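Local coordinates for NAD-dependent epimerase/dehydratase (Methylobacillus flagellatus KT, PDB 3GPI), which is of unknown function but, as a member of the NAD-dependent epimerase/dehydratase family, probably binds a nicotinamide cofactor in a Rossmann-type domain, at residues T182-H186 with V212-Q216. Sequence-based numbering, arbitrary orientation.
Sequences TNRIH and VTDNQ. With EDO (1,2-ethanediol), chain C; EDO (1,2-ethanediol), chain B.
Arg184 and Asp214 meet by backbone and side chain together: Asp214 N donates to Arg184 O (2.9 Å), while the arginine runs past the carboxylate. From CB, near a 1,2-ethanediol probably from the crystallisation liquor, the side chain turns between backbone N and carbonyl carbon (chi1 68°). This brings Arg184 CG to 3.3 Å from Asp214 OD2. A bend at chi3 (45°) carries the guanidinium onward: NE donates to the diol O1, NH2, less surely placed, points to Thr182 OG1, and water 2 bridges NH1 to Asp214 OD2 and Gln216 O. Arginine suits this path, its aliphatic part packing along the carboxylate while its N-H groups reach several acceptors; Arg184 NH1 to Asp214 OD1, 4.5 Å, is beyond a salt bridge. In this Rossmann-type fold, strands 181-186 and 209-212 both pair with strand 149-158. Aspartate suits the exit from strand 209-212: OD1 accepts from Gln216 N, making an Asx turn, and from water 3, which accepts from Arg184 N. Threonine's hydroxyl serves two partners: Thr213 OG1 shares water 1 with Asn183 OD1 and is hydrogen-bonded to Ser155 OG; Lys247 O holds Asn183 ND2. Branched Ile185 and Val212 suit the buried side, their CG1 atoms 3.8 Å apart beside Phe154.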
# COMPACT_ATOMS: atom_id res chain seq x y z
N THR A 182 -11.67 -2.93 10.73
CA THR A 182 -10.97 -3.04 9.45
C THR A 182 -10.61 -1.65 8.94
O THR A 182 -11.42 -0.70 9.06
CB THR A 182 -11.82 -3.82 8.39
OG1 THR A 182 -13.06 -3.12 8.13
CG2 THR A 182 -12.12 -5.24 8.85
N ASN A 183 -9.41 -1.57 8.36
CA ASN A 183 -8.82 -0.33 7.86
C ASN A 183 -8.45 -0.58 6.43
O ASN A 183 -7.96 -1.65 6.07
CB ASN A 183 -7.58 0.02 8.64
CG ASN A 183 -7.86 0.25 10.12
OD1 ASN A 183 -8.26 1.32 10.53
ND2 ASN A 183 -7.66 -0.80 10.91
N ARG A 184 -8.69 0.42 5.59
CA ARG A 184 -8.46 0.23 4.13
C ARG A 184 -7.93 1.47 3.42
O ARG A 184 -8.07 2.59 3.90
CB ARG A 184 -9.76 -0.18 3.41
CG ARG A 184 -10.80 0.95 3.38
CD ARG A 184 -12.26 0.55 3.03
NE ARG A 184 -12.54 -0.65 3.81
CZ ARG A 184 -12.61 -0.67 5.12
NH1 ARG A 184 -12.71 0.45 5.83
NH2 ARG A 184 -12.63 -1.83 5.72
N ILE A 185 -7.32 1.23 2.26
CA ILE A 185 -6.92 2.30 1.37
C ILE A 185 -7.20 1.79 -0.03
O ILE A 185 -6.85 0.69 -0.40
CB ILE A 185 -5.41 2.68 1.60
CG1 ILE A 185 -4.99 3.90 0.76
CG2 ILE A 185 -4.49 1.49 1.35
CD1 ILE A 185 -5.57 5.27 1.28
N HIS A 186 -7.82 2.64 -0.85
CA HIS A 186 -8.04 2.26 -2.23
C HIS A 186 -6.71 2.32 -2.99
O HIS A 186 -5.92 3.25 -2.79
CB HIS A 186 -9.01 3.26 -2.86
CG HIS A 186 -9.56 2.83 -4.19
ND1 HIS A 186 -8.79 2.81 -5.35
CD2 HIS A 186 -10.80 2.42 -4.55
CE1 HIS A 186 -9.55 2.41 -6.36
NE2 HIS A 186 -10.77 2.18 -5.91
N VAL A 212 -1.00 5.11 5.69
CA VAL A 212 -1.78 5.38 4.48
C VAL A 212 -3.06 4.58 4.59
O VAL A 212 -3.06 3.36 4.38
CB VAL A 212 -0.96 5.01 3.23
CG1 VAL A 212 -1.70 5.46 1.98
CG2 VAL A 212 0.36 5.76 3.23
N THR A 213 -4.12 5.29 4.95
CA THR A 213 -5.43 4.67 5.23
C THR A 213 -6.51 5.71 5.03
O THR A 213 -6.21 6.91 5.02
CB THR A 213 -5.43 4.02 6.64
OG1 THR A 213 -6.53 3.11 6.77
CG2 THR A 213 -5.49 5.08 7.74
N ASP A 214 -7.75 5.28 4.83
CA ASP A 214 -8.81 6.25 4.58
C ASP A 214 -9.43 6.76 5.88
O ASP A 214 -8.90 6.48 6.94
CB ASP A 214 -9.86 5.72 3.59
CG ASP A 214 -10.86 4.73 4.22
OD1 ASP A 214 -10.95 4.59 5.45
OD2 ASP A 214 -11.62 4.16 3.42
N ASN A 215 -10.50 7.53 5.78
CA ASN A 215 -11.07 8.22 6.94
C ASN A 215 -11.92 7.36 7.86
O ASN A 215 -12.25 7.83 8.98
CB ASN A 215 -11.97 9.36 6.46
CG ASN A 215 -11.23 10.47 5.77
OD1 ASN A 215 -10.06 10.71 5.95
ND2 ASN A 215 -12.00 11.20 4.99
N GLN A 216 -12.32 6.15 7.45
CA GLN A 216 -13.37 5.45 8.22
C GLN A 216 -13.09 3.98 8.42
O GLN A 216 -13.58 3.16 7.66
CB GLN A 216 -14.75 5.62 7.56
CG GLN A 216 -15.29 7.07 7.61
CD GLN A 216 -16.76 7.16 7.25
OE1 GLN A 216 -17.58 6.40 7.74
NE2 GLN A 216 -17.12 8.12 6.38
C1 EDO C . -7.65 -3.85 9.10
O1 EDO C . -8.25 -4.28 7.91
C2 EDO C . -6.34 -3.21 8.83
O2 EDO C . -5.56 -3.00 9.97
C1 EDO B . -11.10 -4.07 2.94
O1 EDO B . -11.96 -3.10 2.43
C2 EDO B . -11.19 -3.79 4.40
O2 EDO B . -11.81 -4.92 4.94
O HOH W 1 -8.28 3.56 8.84
O HOH W 2 -13.65 3.09 4.91
O HOH W 3 -10.04 2.56 6.98